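Local coordinates for protein shikimate dehydrogenase (PDB 3TNL) that probably catalyses the reversible NADPH-linked reduction of 3-dehydroshikimate to shikimate, a step of chorismate and aromatic amino acid biosynthesis, at residues Leu39-Ala44 with Leu91-Ser97; Val74-Leu79 with Pro99-Ile104; Ala59-Leu65 with Phe297-Lys303; Ala114-Val118 with Ile171-Leu175; Ile43-Arg48 with Ala71-Gly75. One frame throughout, in Å; residues are numbered along the deposited sequence. Where two conformers were deposited one is given.

Contact 1: Leu39-Ala44 with Leu91-Ser97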
# COMPACT_ATOMS: atom_id res chain seq x y z
N LEU B 39 0.51 -0.53 5.67
CA LEU B 39 1.48 -0.14 4.66
C LEU B 39 2.39 1.03 5.08
O LEU B 39 1.94 2.05 5.63
CB LEU B 39 0.71 0.31 3.40
CG LEU B 39 1.50 0.86 2.20
CD1 LEU B 39 2.44 -0.25 1.62
CD2 LEU B 39 0.52 1.40 1.15
N ILE B 40 3.66 0.87 4.74
CA ILE B 40 4.67 1.92 4.80
C ILE B 40 5.10 2.12 3.34
O ILE B 40 5.41 1.16 2.63
CB ILE B 40 5.89 1.55 5.63
CG1 ILE B 40 5.51 1.21 7.06
CG2 ILE B 40 6.89 2.74 5.60
CD1 ILE B 40 4.84 2.35 7.84
N GLY B 41 5.07 3.37 2.87
CA GLY B 41 5.42 3.67 1.49
C GLY B 41 6.84 4.18 1.28
O GLY B 41 7.60 4.43 2.22
N LEU B 42 7.14 4.40 0.01
CA LEU B 42 8.39 5.00 -0.47
C LEU B 42 7.98 5.73 -1.74
O LEU B 42 7.53 5.08 -2.70
CB LEU B 42 9.47 3.95 -0.70
CG LEU B 42 10.69 4.42 -1.52
CD1 LEU B 42 11.39 5.61 -0.88
CD2 LEU B 42 11.69 3.30 -1.70
N ILE B 43 8.14 7.04 -1.77
CA ILE B 43 7.69 7.83 -2.90
C ILE B 43 8.86 8.61 -3.53
O ILE B 43 9.50 9.46 -2.90
CB ILE B 43 6.46 8.72 -2.52
CG1 ILE B 43 6.76 9.62 -1.34
CG2 ILE B 43 5.27 7.82 -2.13
CD1 ILE B 43 5.61 10.60 -1.05
N ALA B 44 9.09 8.32 -4.81
CA ALA B 44 10.25 8.85 -5.52
C ALA B 44 10.17 8.36 -6.94
O ALA B 44 9.35 7.48 -7.26
CB ALA B 44 11.53 8.29 -4.88
N LEU B 91 -1.98 5.96 6.44
CA LEU B 91 -0.67 5.31 6.50
C LEU B 91 0.12 5.79 7.71
O LEU B 91 0.13 6.98 8.03
CB LEU B 91 0.18 5.57 5.26
CG LEU B 91 -0.29 5.00 3.93
CD1 LEU B 91 0.98 4.86 3.04
CD2 LEU B 91 -1.06 3.71 4.04
N ARG B 92 0.80 4.85 8.35
CA ARG B 92 1.64 5.21 9.50
C ARG B 92 2.86 6.05 9.10
O ARG B 92 3.34 6.89 9.87
CB ARG B 92 2.13 3.93 10.15
CG ARG B 92 3.15 4.12 11.27
CD ARG B 92 2.67 5.03 12.40
NE ARG B 92 3.67 5.11 13.44
CZ ARG B 92 3.66 6.01 14.42
NH1 ARG B 92 4.64 6.02 15.30
NH2 ARG B 92 2.70 6.93 14.52
N GLY B 93 3.37 5.85 7.89
CA GLY B 93 4.53 6.59 7.43
C GLY B 93 5.03 6.15 6.08
O GLY B 93 4.44 5.27 5.46
N TRP B 94 6.08 6.82 5.62
CA TRP B 94 6.69 6.53 4.35
C TRP B 94 8.05 7.21 4.25
O TRP B 94 8.34 8.16 5.01
CB TRP B 94 5.81 7.02 3.18
CG TRP B 94 5.41 8.47 3.16
CD1 TRP B 94 6.03 9.45 2.49
CD2 TRP B 94 4.23 9.06 3.75
NE1 TRP B 94 5.34 10.64 2.63
CE2 TRP B 94 4.24 10.42 3.39
CE3 TRP B 94 3.19 8.57 4.55
CZ2 TRP B 94 3.24 11.29 3.80
CZ3 TRP B 94 2.22 9.45 4.96
CH2 TRP B 94 2.26 10.80 4.58
N ASN B 95 8.89 6.66 3.38
CA ASN B 95 10.14 7.30 2.99
C ASN B 95 9.88 8.17 1.74
O ASN B 95 8.93 7.94 0.97
CB ASN B 95 11.24 6.31 2.68
CG ASN B 95 11.96 5.81 3.90
OD1 ASN B 95 12.25 4.62 3.97
ND2 ASN B 95 12.31 6.69 4.85
N VAL B 96 10.76 9.13 1.56
CA VAL B 96 10.71 10.08 0.45
C VAL B 96 12.08 10.13 -0.19
O VAL B 96 13.08 10.24 0.51
CB VAL B 96 10.33 11.51 0.92
CG1 VAL B 96 10.12 12.45 -0.30
CG2 VAL B 96 9.08 11.47 1.79
N SER B 97 12.14 10.08 -1.52
CA SER B 97 13.44 10.24 -2.19
C SER B 97 13.29 11.18 -3.38
O SER B 97 12.24 11.80 -3.55
CB SER B 97 14.10 8.89 -2.52
OG SER B 97 15.49 9.10 -2.84
O HOH W 1 0.29 2.22 7.81
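Leu39 meets Leu91 where the two chains begin to run together: Leu39 CB lies 3.9 Å from Leu91 CD2, the branched ends crossing at a slant. Beside them a water donates to Leu39 O and accepts from Arg92 N, bridging the backbones before direct pairing starts. Ile40 turns to the other face of the sheet, where its CD1 reaches Arg92 CB; the guanidinium of Arg92 runs on to Trp300 O and Asp127. Gly41 opens the regular parallel pairing. Its N donates to Gly93 O at 3.3 Å, and its O accepts from Asn95 N at 2.8 Å. With no side chain at Gly41, the CA atoms of Gly41 and Trp94 come within 4.2 Å. Leu42 lays CD1 against Asn95 CB at 3.6 Å, while the Asn95 amide is held by Tyr69 and Asn122. Ile43 continues the pairing, its N donating to Asn95 O and its O accepting from Ser97 N at 3.0 Å. Ile43 CG1 sits between the backbone N and the carbonyl carbon (chi1 56°), and CD1 thereby touches the Trp94 pyrrole side, 3.7 Å from Trp94 CD1. Ala44 CB ends the run against Ser97 CB at 3.5 Å. These are neighbouring central strands of the substrate-binding domain's mixed sheet. Backbone bonds carry the polar pairing and apolar side chains pack on both faces, joined on the Leu42 face by the amide of Asn95, although buried Trp94 NE1 has no polar partner; the last bond fixes the backbone of Ser97, an inferred shikimate ligand.

Contact 2: Val74-Leu79 with Pro99-Ile104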
# COMPACT_ATOMS: atom_id res chain seq x y z
N VAL B 74 6.58 8.39 -7.92
CA VAL B 74 5.97 9.66 -7.62
C VAL B 74 6.96 10.77 -7.80
O VAL B 74 8.03 10.78 -7.24
CB VAL B 74 5.49 9.65 -6.14
CG1 VAL B 74 4.94 11.01 -5.72
CG2 VAL B 74 4.44 8.54 -5.94
N GLY B 75 6.57 11.74 -8.61
CA GLY B 75 7.36 12.93 -8.88
C GLY B 75 6.58 14.19 -8.56
O GLY B 75 5.56 14.15 -7.85
N ASP B 76 7.02 15.31 -9.12
CA ASP B 76 6.41 16.62 -8.84
C ASP B 76 4.91 16.65 -9.07
O ASP B 76 4.16 17.19 -8.26
CB ASP B 76 7.02 17.71 -9.74
CG ASP B 76 8.49 17.99 -9.46
OD1 ASP B 76 9.01 17.62 -8.39
OD2 ASP B 76 9.12 18.65 -10.33
N LYS B 77 4.47 16.10 -10.20
CA LYS B 77 3.05 16.15 -10.57
C LYS B 77 2.13 15.36 -9.67
O LYS B 77 0.95 15.71 -9.53
CB LYS B 77 2.84 15.69 -12.02
CG LYS B 77 1.38 15.71 -12.48
CD LYS B 77 1.23 15.38 -13.97
CE LYS B 77 -0.21 15.60 -14.44
NZ LYS B 77 -0.38 15.50 -15.93
N GLU B 78 2.67 14.32 -9.04
CA GLU B 78 1.88 13.41 -8.21
C GLU B 78 1.98 13.68 -6.70
O GLU B 78 1.11 13.23 -5.94
CB GLU B 78 2.34 11.95 -8.42
CG GLU B 78 2.18 11.36 -9.84
CD GLU B 78 3.27 11.77 -10.82
OE1 GLU B 78 4.40 12.10 -10.40
OE2 GLU B 78 2.99 11.74 -12.04
N LEU B 79 2.99 14.42 -6.26
CA LEU B 79 3.27 14.53 -4.84
C LEU B 79 2.13 14.99 -3.95
O LEU B 79 1.87 14.34 -2.91
CB LEU B 79 4.54 15.35 -4.58
CG LEU B 79 5.04 15.41 -3.15
CD1 LEU B 79 5.47 14.03 -2.66
CD2 LEU B 79 6.24 16.39 -3.10
N PRO B 99 12.46 12.95 -6.74
CA PRO B 99 12.74 14.39 -6.66
C PRO B 99 11.90 15.15 -5.62
O PRO B 99 11.69 16.35 -5.76
CB PRO B 99 12.29 14.84 -8.05
CG PRO B 99 11.04 14.02 -8.27
CD PRO B 99 11.36 12.67 -7.68
N ASN B 100 11.46 14.47 -4.57
CA ASN B 100 10.49 15.05 -3.64
C ASN B 100 10.96 15.51 -2.26
O ASN B 100 10.16 16.07 -1.52
CB ASN B 100 9.43 13.96 -3.37
CG ASN B 100 8.83 13.40 -4.63
OD1 ASN B 100 8.44 14.13 -5.50
ND2 ASN B 100 8.77 12.08 -4.74
N LYS B 101 12.23 15.30 -1.93
CA LYS B 101 12.69 15.58 -0.55
C LYS B 101 12.67 17.03 -0.12
O LYS B 101 12.45 17.31 1.04
CB LYS B 101 14.08 14.98 -0.32
CG LYS B 101 14.12 13.49 -0.50
CD LYS B 101 15.46 12.90 -0.12
CE LYS B 101 16.58 13.36 -1.04
NZ LYS B 101 17.91 12.79 -0.62
N THR B 102 12.94 17.94 -1.04
CA THR B 102 12.93 19.36 -0.68
C THR B 102 11.58 20.06 -0.86
O THR B 102 11.42 21.19 -0.41
CB THR B 102 14.03 20.13 -1.43
OG1 THR B 102 13.75 20.12 -2.83
CG2 THR B 102 15.38 19.53 -1.17
N ASN B 103 10.61 19.41 -1.49
CA ASN B 103 9.28 20.00 -1.67
C ASN B 103 8.22 19.51 -0.70
O ASN B 103 7.26 20.20 -0.44
CB ASN B 103 8.73 19.69 -3.08
CG ASN B 103 9.40 20.49 -4.19
OD1 ASN B 103 10.02 21.51 -3.96
ND2 ASN B 103 9.23 20.02 -5.43
N ILE B 104 8.43 18.32 -0.13
CA ILE B 104 7.35 17.66 0.64
C ILE B 104 6.93 18.41 1.89
O ILE B 104 5.78 18.31 2.29
CB ILE B 104 7.62 16.17 0.90
CG1 ILE B 104 6.33 15.44 1.31
CG2 ILE B 104 8.74 15.99 1.89
CD1 ILE B 104 6.52 13.92 1.50
O HOH W 2 8.32 16.95 -5.94
O HOH W 3 11.41 18.29 -7.86
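Asn100 ND2 donates to Val74 O at 2.9 Å, and this nearly straight bond (168° at the hydrogen) is the direct polar link between the two loops. The acceptor lies in the plane of the Asn100 amide, whereas the donor stands 51° above the plane of the Val74 carbonyl. Leu79 packs beside the same side chain, running past it in the opposite direction, with CD1 3.9 Å from Asn100 CG. The other branch of Leu79 reaches onward, CD2 lying 4.2 Å from Ile104 CB and also touching Asn103 CB. Pro99, which follows a cis peptide bond, rests CG on Gly75 CA at 3.9 Å. Both segments are connections at the C-terminal ends of parallel strands in the substrate-binding domain: 74-79 leads from strand 67-73 into helix 79-88, while the loop 99-104 follows strand 93-96 and contains Lys101, the inferred proton acceptor. At the outer side the join is made through water. In the modelled conformer of Asp76, one water donates to Asp76 OD1 and to Pro99 O, the latter at 2.9 Å; a second lies among Asp76 OD1, Asn100 OD1 and Asn103 ND2, accepting from Asn103 ND2 at 3.2 Å. Behind this first layer, Glu78 OE1 accepts from Gly75 N at 2.8 Å, met nearly along its C-O axis, which holds the turn next to the Val74 carbonyl. Asn100 CG is anti to the carbonyl carbon (chi1 -52°), a torsion that directs the amide across to segment 74-79. A weak bond from Asn100 ND2 to Ile43 O extends the link to strand 38-44.

Contact 3: Ala59-Leu65 with Phe297-Lys303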
# COMPACT_ATOMS: atom_id res chain seq x y z
N ALA B 59 12.86 -7.00 7.80
CA ALA B 59 12.83 -6.61 9.20
C ALA B 59 11.44 -6.87 9.80
O ALA B 59 11.31 -7.44 10.89
CB ALA B 59 13.24 -5.10 9.38
N PHE B 60 10.39 -6.46 9.08
CA PHE B 60 9.04 -6.68 9.60
C PHE B 60 8.79 -8.18 9.82
O PHE B 60 8.26 -8.57 10.86
CB PHE B 60 7.96 -6.18 8.65
CG PHE B 60 7.97 -4.71 8.40
CD1 PHE B 60 8.16 -3.80 9.41
CD2 PHE B 60 7.70 -4.24 7.12
CE1 PHE B 60 8.09 -2.45 9.17
CE2 PHE B 60 7.61 -2.86 6.86
CZ PHE B 60 7.87 -1.96 7.88
N ALA B 61 9.14 -8.99 8.82
CA ALA B 61 8.93 -10.44 8.90
C ALA B 61 9.72 -11.09 10.03
O ALA B 61 9.17 -11.92 10.76
CB ALA B 61 9.24 -11.10 7.56
N LYS B 62 10.97 -10.68 10.20
CA LYS B 62 11.82 -11.19 11.28
C LYS B 62 11.21 -10.89 12.64
O LYS B 62 11.18 -11.78 13.52
CB LYS B 62 13.21 -10.54 11.20
CG LYS B 62 14.21 -11.00 12.27
CD LYS B 62 14.45 -12.48 12.20
CE LYS B 62 15.59 -12.89 13.15
NZ LYS B 62 15.78 -14.37 13.13
N LEU B 63 10.72 -9.67 12.84
CA LEU B 63 10.15 -9.26 14.13
C LEU B 63 8.67 -9.62 14.28
O LEU B 63 8.09 -9.39 15.34
CB LEU B 63 10.32 -7.75 14.35
CG LEU B 63 11.74 -7.18 14.45
CD1 LEU B 63 11.70 -5.75 14.92
CD2 LEU B 63 12.58 -8.00 15.38
N GLY B 64 8.06 -10.15 13.22
CA GLY B 64 6.64 -10.51 13.24
C GLY B 64 5.71 -9.31 13.32
O GLY B 64 4.63 -9.39 13.90
N LEU B 65 6.12 -8.19 12.72
CA LEU B 65 5.32 -6.99 12.73
C LEU B 65 4.45 -7.02 11.47
O LEU B 65 4.93 -7.40 10.39
CB LEU B 65 6.19 -5.73 12.74
CG LEU B 65 7.25 -5.66 13.84
CD1 LEU B 65 7.92 -4.28 13.79
CD2 LEU B 65 6.68 -5.96 15.21
N PHE B 297 12.76 2.99 10.75
CA PHE B 297 12.04 1.81 11.25
C PHE B 297 11.52 2.04 12.67
O PHE B 297 10.35 1.70 12.98
CB PHE B 297 12.99 0.62 11.21
CG PHE B 297 12.33 -0.69 11.51
CD1 PHE B 297 11.81 -1.46 10.50
CD2 PHE B 297 12.27 -1.16 12.81
CE1 PHE B 297 11.22 -2.70 10.79
CE2 PHE B 297 11.68 -2.39 13.11
CZ PHE B 297 11.15 -3.14 12.08
N GLU B 298 12.35 2.64 13.52
CA GLU B 298 11.92 2.94 14.92
C GLU B 298 10.88 4.04 14.98
O GLU B 298 9.93 3.96 15.78
CB GLU B 298 13.10 3.28 15.87
CG GLU B 298 12.58 3.59 17.33
CD GLU B 298 13.66 3.97 18.37
OE1 GLU B 298 14.86 3.95 18.07
OE2 GLU B 298 13.25 4.30 19.52
N ILE B 299 11.06 5.07 14.16
CA ILE B 299 10.09 6.17 14.08
C ILE B 299 8.69 5.57 13.75
O ILE B 299 7.69 5.99 14.32
CB ILE B 299 10.54 7.23 13.04
CG1 ILE B 299 11.65 8.13 13.62
CG2 ILE B 299 9.40 8.10 12.64
CD1 ILE B 299 12.39 8.97 12.61
N TRP B 300 8.63 4.60 12.85
CA TRP B 300 7.33 4.06 12.48
C TRP B 300 6.77 3.04 13.45
O TRP B 300 5.59 3.10 13.80
CB TRP B 300 7.37 3.39 11.11
CG TRP B 300 7.77 4.33 9.96
CD1 TRP B 300 7.38 5.61 9.76
CD2 TRP B 300 8.64 4.00 8.88
NE1 TRP B 300 7.96 6.09 8.63
CE2 TRP B 300 8.76 5.14 8.08
CE3 TRP B 300 9.37 2.86 8.54
CZ2 TRP B 300 9.55 5.17 6.93
CZ3 TRP B 300 10.18 2.89 7.40
CH2 TRP B 300 10.24 4.02 6.62
N THR B 301 7.62 2.10 13.85
CA THR B 301 7.20 0.92 14.65
C THR B 301 7.44 0.96 16.13
O THR B 301 6.84 0.17 16.87
CB THR B 301 7.90 -0.37 14.13
OG1 THR B 301 9.28 -0.36 14.53
CG2 THR B 301 7.76 -0.53 12.59
N HIS B 302 8.35 1.82 16.57
CA HIS B 302 8.73 1.92 17.96
C HIS B 302 9.29 0.60 18.46
O HIS B 302 9.16 0.25 19.64
CB HIS B 302 7.65 2.57 18.82
CG HIS B 302 7.50 4.01 18.52
ND1 HIS B 302 8.39 4.95 18.99
CD2 HIS B 302 6.67 4.67 17.68
CE1 HIS B 302 8.08 6.13 18.49
NE2 HIS B 302 7.03 5.99 17.70
N LYS B 303 9.94 -0.09 17.52
CA LYS B 303 10.71 -1.27 17.82
C LYS B 303 12.06 -1.09 17.12
O LYS B 303 12.17 -0.40 16.13
CB LYS B 303 10.01 -2.53 17.43
CG LYS B 303 8.69 -2.65 18.21
CD LYS B 303 8.22 -4.05 18.33
CE LYS B 303 6.90 -4.09 19.08
NZ LYS B 303 6.46 -5.45 19.44
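Aromatic contact comes first: Phe60 and Phe297 have planes 28° apart, but they are slid so far past each other, with centroids 5.5 Å apart, that the rings barely overlap. Their closest atoms are Phe60 CE1 and Phe297 CE1, 3.5 Å apart, in an oblique approach. Aliphatic groups surround the Phe297 ring. Ala59 CB presses on Phe297 CE1 at 3.4 Å, Leu63 CD1 comes to the ring edge near its plane, 3.8 Å from Phe297 CE2, and Leu65 CD1 approaches Phe297 CZ obliquely. With Phe297 CG anti to the backbone N (chi1 -172°), the ring extends toward helix 52-63. Thr301 CG2 lies over the centre of one Phe297 face and also touches the edge of the Phe60 ring, 3.9 Å from Phe60 CE1. Farther out, Leu65 CD2 lies against the extended chain of Lys303. No hydrogen bond crosses between the segments. Thr301 OG1 donates to Phe297 O at 2.8 Å; separately, Lys303 N donates to Thr301 OG1 at 3.1 Å, an ST turn. Gly64, with positive phi, closes helix 52-63 in a Schellman motif. The arrangement is apolar helix-end packing, here joining a helix of the substrate-binding domain to helix 286-301, near the chain's C-terminal end.

Contact 4: Ala114-Val118 with Ile171-Leu175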
# COMPACT_ATOMS: atom_id res chain seq x y z
N ALA B 114 16.40 18.98 12.37
CA ALA B 114 17.31 18.79 11.26
C ALA B 114 16.58 18.87 9.93
O ALA B 114 17.10 19.41 8.96
CB ALA B 114 18.04 17.47 11.39
N ALA B 115 15.36 18.32 9.85
CA ALA B 115 14.61 18.41 8.61
C ALA B 115 14.34 19.86 8.26
O ALA B 115 14.41 20.26 7.09
CB ALA B 115 13.30 17.63 8.70
N GLU B 116 14.00 20.65 9.28
CA GLU B 116 13.75 22.07 9.09
C GLU B 116 15.03 22.77 8.59
O GLU B 116 15.02 23.45 7.57
CB GLU B 116 13.31 22.69 10.43
CG GLU B 116 13.13 24.22 10.43
CD GLU B 116 11.97 24.70 9.59
OE1 GLU B 116 10.87 24.10 9.67
OE2 GLU B 116 12.13 25.71 8.87
N LEU B 117 16.14 22.53 9.28
CA LEU B 117 17.39 23.24 8.94
C LEU B 117 17.98 22.76 7.62
O LEU B 117 18.43 23.56 6.81
CB LEU B 117 18.40 23.14 10.09
CG LEU B 117 19.70 23.92 9.96
CD1 LEU B 117 19.44 25.41 9.74
CD2 LEU B 117 20.53 23.69 11.19
N VAL B 118 17.97 21.46 7.38
CA VAL B 118 18.47 20.94 6.11
C VAL B 118 17.58 21.41 4.95
O VAL B 118 18.05 21.76 3.88
CB VAL B 118 18.55 19.41 6.09
CG1 VAL B 118 18.84 18.89 4.68
CG2 VAL B 118 19.59 18.88 7.09
N ILE B 171 25.03 19.19 7.93
CA ILE B 171 24.11 19.77 8.91
C ILE B 171 24.06 18.90 10.14
O ILE B 171 24.25 19.37 11.25
CB ILE B 171 22.68 19.92 8.32
CG1 ILE B 171 22.68 20.99 7.24
CG2 ILE B 171 21.67 20.31 9.40
CD1 ILE B 171 23.02 22.36 7.75
N GLN B 172 23.83 17.62 9.93
CA GLN B 172 23.72 16.68 11.09
C GLN B 172 25.02 16.63 11.91
O GLN B 172 25.01 16.63 13.14
CB GLN B 172 23.31 15.25 10.70
CG GLN B 172 22.80 14.51 11.91
CD GLN B 172 21.48 15.10 12.42
OE1 GLN B 172 20.50 15.16 11.68
NE2 GLN B 172 21.47 15.55 13.68
N ALA B 173 26.15 16.62 11.21
CA ALA B 173 27.45 16.58 11.89
C ALA B 173 27.58 17.83 12.77
O ALA B 173 27.97 17.72 13.92
CB ALA B 173 28.59 16.52 10.87
N ALA B 174 27.20 19.00 12.24
CA ALA B 174 27.27 20.26 13.00
C ALA B 174 26.32 20.23 14.21
O ALA B 174 26.72 20.64 15.32
CB ALA B 174 26.93 21.42 12.13
N LEU B 175 25.09 19.77 14.00
CA LEU B 175 24.12 19.64 15.10
C LEU B 175 24.61 18.64 16.15
O LEU B 175 24.31 18.82 17.34
CB LEU B 175 22.74 19.20 14.56
CG LEU B 175 22.00 20.22 13.72
CD1 LEU B 175 20.79 19.62 13.06
CD2 LEU B 175 21.62 21.49 14.54
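This is an apolar helix-helix contact joining helix 113-118, in the substrate-binding part of the chain, to helix 164-175, which follows the first strand of the Rossmann-type nucleotide-binding domain. The axes of the two short segments come within 10.6 Å and make an angle of 126° between their N-to-C directions. No hydrogen bond crosses the contact. Ala114, Leu117 and Val118 supply one surface; Ile171, Gln172 and Leu175 supply the other. Leu117 CD2 touches two partners, 4.0 Å from Ile171 CG2 and 4.2 Å from Leu175 CD2, meeting both side chains at a slant. Its CG is anti to the backbone N (chi1 -174°), an arrangement that carries the branched end toward helix 164-175. At the start of segment 114-118, the methyl of Ala114 touches Leu175 CD1 at 3.9 Å. The same methyl meets Gln172 OE1 at 3.4 Å, where the bend of the Gln172 chain at chi2 (67°) turns the amide alongside its own helix; Gln172 NE2 is hydrogen-bonded to Asp176. Helix 191-204 borders the contact, its Ile201 packing on Ile171 and its Lys204 on Leu117. Lys200 NZ, from that helix too, bonds to Leu117 O. The glycine-rich turn that begins helix 164-175 contributes inferred NADP(+)-binding residues, and the side chain of Val118 lies about 7 Å from Gly164. In the modelled conformer of Ile171, its CG2 meets Val118 CG2 at 3.4 Å, the two side chains crossing at a slant.

Contact 5: Ile43-Arg48 with Ala71-Gly75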
# COMPACT_ATOMS: atom_id res chain seq x y z
N ILE B 43 8.14 7.04 -1.77
CA ILE B 43 7.69 7.83 -2.90
C ILE B 43 8.86 8.61 -3.53
O ILE B 43 9.50 9.46 -2.90
CB ILE B 43 6.46 8.72 -2.52
CG1 ILE B 43 6.76 9.62 -1.34
CG2 ILE B 43 5.27 7.82 -2.13
CD1 ILE B 43 5.61 10.60 -1.05
N ALA B 44 9.09 8.32 -4.81
CA ALA B 44 10.25 8.85 -5.52
C ALA B 44 10.17 8.36 -6.94
O ALA B 44 9.35 7.48 -7.26
CB ALA B 44 11.53 8.29 -4.88
N THR B 45 10.99 8.94 -7.80
CA THR B 45 11.06 8.44 -9.19
C THR B 45 12.38 8.88 -9.79
O THR B 45 12.73 10.05 -9.70
CB THR B 45 9.90 8.86 -10.05
OG1 THR B 45 10.00 8.21 -11.32
CG2 THR B 45 9.86 10.39 -10.23
N PRO B 46 13.14 7.93 -10.37
CA PRO B 46 12.88 6.49 -10.47
C PRO B 46 13.09 5.86 -9.10
O PRO B 46 13.72 6.47 -8.23
CB PRO B 46 13.95 6.02 -11.48
CG PRO B 46 15.07 6.94 -11.27
CD PRO B 46 14.45 8.28 -10.96
N ILE B 47 12.57 4.65 -8.90
CA ILE B 47 12.67 4.05 -7.57
C ILE B 47 12.49 2.54 -7.49
O ILE B 47 12.84 1.97 -6.48
CB ILE B 47 11.59 4.72 -6.62
CG1 ILE B 47 11.91 4.48 -5.14
CG2 ILE B 47 10.18 4.25 -6.98
CD1 ILE B 47 13.24 5.04 -4.72
N ARG B 48 11.96 1.90 -8.53
CA ARG B 48 11.64 0.47 -8.42
C ARG B 48 12.80 -0.51 -8.21
O ARG B 48 12.56 -1.66 -7.79
CB ARG B 48 10.67 0.04 -9.53
CG ARG B 48 9.28 0.71 -9.37
CD ARG B 48 8.19 -0.11 -9.98
NE ARG B 48 6.86 0.46 -9.73
CZ ARG B 48 6.21 0.39 -8.57
NH1 ARG B 48 6.73 -0.21 -7.51
NH2 ARG B 48 5.02 0.95 -8.47
N ALA B 71 7.05 0.62 -2.83
CA ALA B 71 7.49 1.80 -3.54
C ALA B 71 6.44 2.19 -4.56
O ALA B 71 5.74 1.36 -5.13
CB ALA B 71 8.84 1.54 -4.26
N PHE B 72 6.35 3.50 -4.78
CA PHE B 72 5.46 4.14 -5.79
C PHE B 72 6.24 5.19 -6.57
O PHE B 72 6.98 5.97 -5.98
CB PHE B 72 4.20 4.76 -5.13
CG PHE B 72 3.46 3.78 -4.27
CD1 PHE B 72 2.56 2.90 -4.83
CD2 PHE B 72 3.69 3.72 -2.91
CE1 PHE B 72 1.91 1.95 -4.05
CE2 PHE B 72 3.07 2.74 -2.13
CZ PHE B 72 2.16 1.86 -2.71
N GLU B 73 6.06 5.22 -7.90
CA GLU B 73 6.73 6.20 -8.79
C GLU B 73 6.00 7.49 -8.70
O GLU B 73 4.97 7.67 -9.31
CB GLU B 73 6.74 5.68 -10.23
CG GLU B 73 7.59 4.46 -10.33
CD GLU B 73 7.63 3.81 -11.69
OE1 GLU B 73 6.56 3.67 -12.32
OE2 GLU B 73 8.74 3.40 -12.10
N VAL B 74 6.58 8.39 -7.92
CA VAL B 74 5.97 9.66 -7.62
C VAL B 74 6.96 10.77 -7.80
O VAL B 74 8.03 10.78 -7.24
CB VAL B 74 5.49 9.65 -6.14
CG1 VAL B 74 4.94 11.01 -5.72
CG2 VAL B 74 4.44 8.54 -5.94
N GLY B 75 6.57 11.74 -8.61
CA GLY B 75 7.36 12.93 -8.88
C GLY B 75 6.58 14.19 -8.56
O GLY B 75 5.56 14.15 -7.85
O HOH W 4 11.27 3.30 -11.01
O HOH W 5 3.83 -0.37 -5.79
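Arg48 CG is anti to the carbonyl carbon (chi1 -66°), and the chain then runs extended to NE, carrying the guanidinium back toward Ala71 and Glu73. There Arg48 NH1 makes a weak, bent bond to Ala71 O at 3.0 Å; NH1 also donates to Gly35 O of the second subunit. Glu73, likewise extended beyond CG, crosses the arginine at about a right angle. Their charges stay beyond salt-bridge range, with Arg48 NE 4.1 Å from Glu73 OE1. Water makes further links: one donates to Ala71 O and accepts from Arg48 NH2, and another accepts from Ile47 N and donates to Glu73 OE2. Inward lies the parallel pairing of strands 38-44 and 67-73, which with helix 52-63 form a beta-alpha-beta unit. Val74 N donates to Ala44 O at 3.0 Å, and Ala44 N bonds weakly to Phe72 O. The Ile43 and Val74 side chains meet at a slant, CB to CB 3.9 Å. As the chains leave the sheet, Thr45 CG2 approaches Val74 O at 3.5 Å, and Ile47 CG2 sits 4.1 Å from Ala71 CB. Ile47 lies near Ser50, a known shikimate-binding residue.

How the contacts relate
Contacts 1 and 5 flank strand 38-44 in one mixed sheet, sharing Ile43 and Ala44; both are largely buried and backbone-bonded, and both touch the second subunit, contact 1 by apolar packing and contact 5 also by a hydrogen bond from Arg48. Contact 2 continues from the same strand ends, sharing Val74 and Gly75 with contact 5, and replaces regular pairing with an asparagine side chain and waters. Contacts 3 and 4 are only partly buried helix packings without hydrogen bonds across them: contact 3 is aromatic and joined to contact 1 through Arg92 and Trp300, whereas contact 4 is aliphatic, touches none of the others, and ties the substrate-binding part to the Rossmann-type domain.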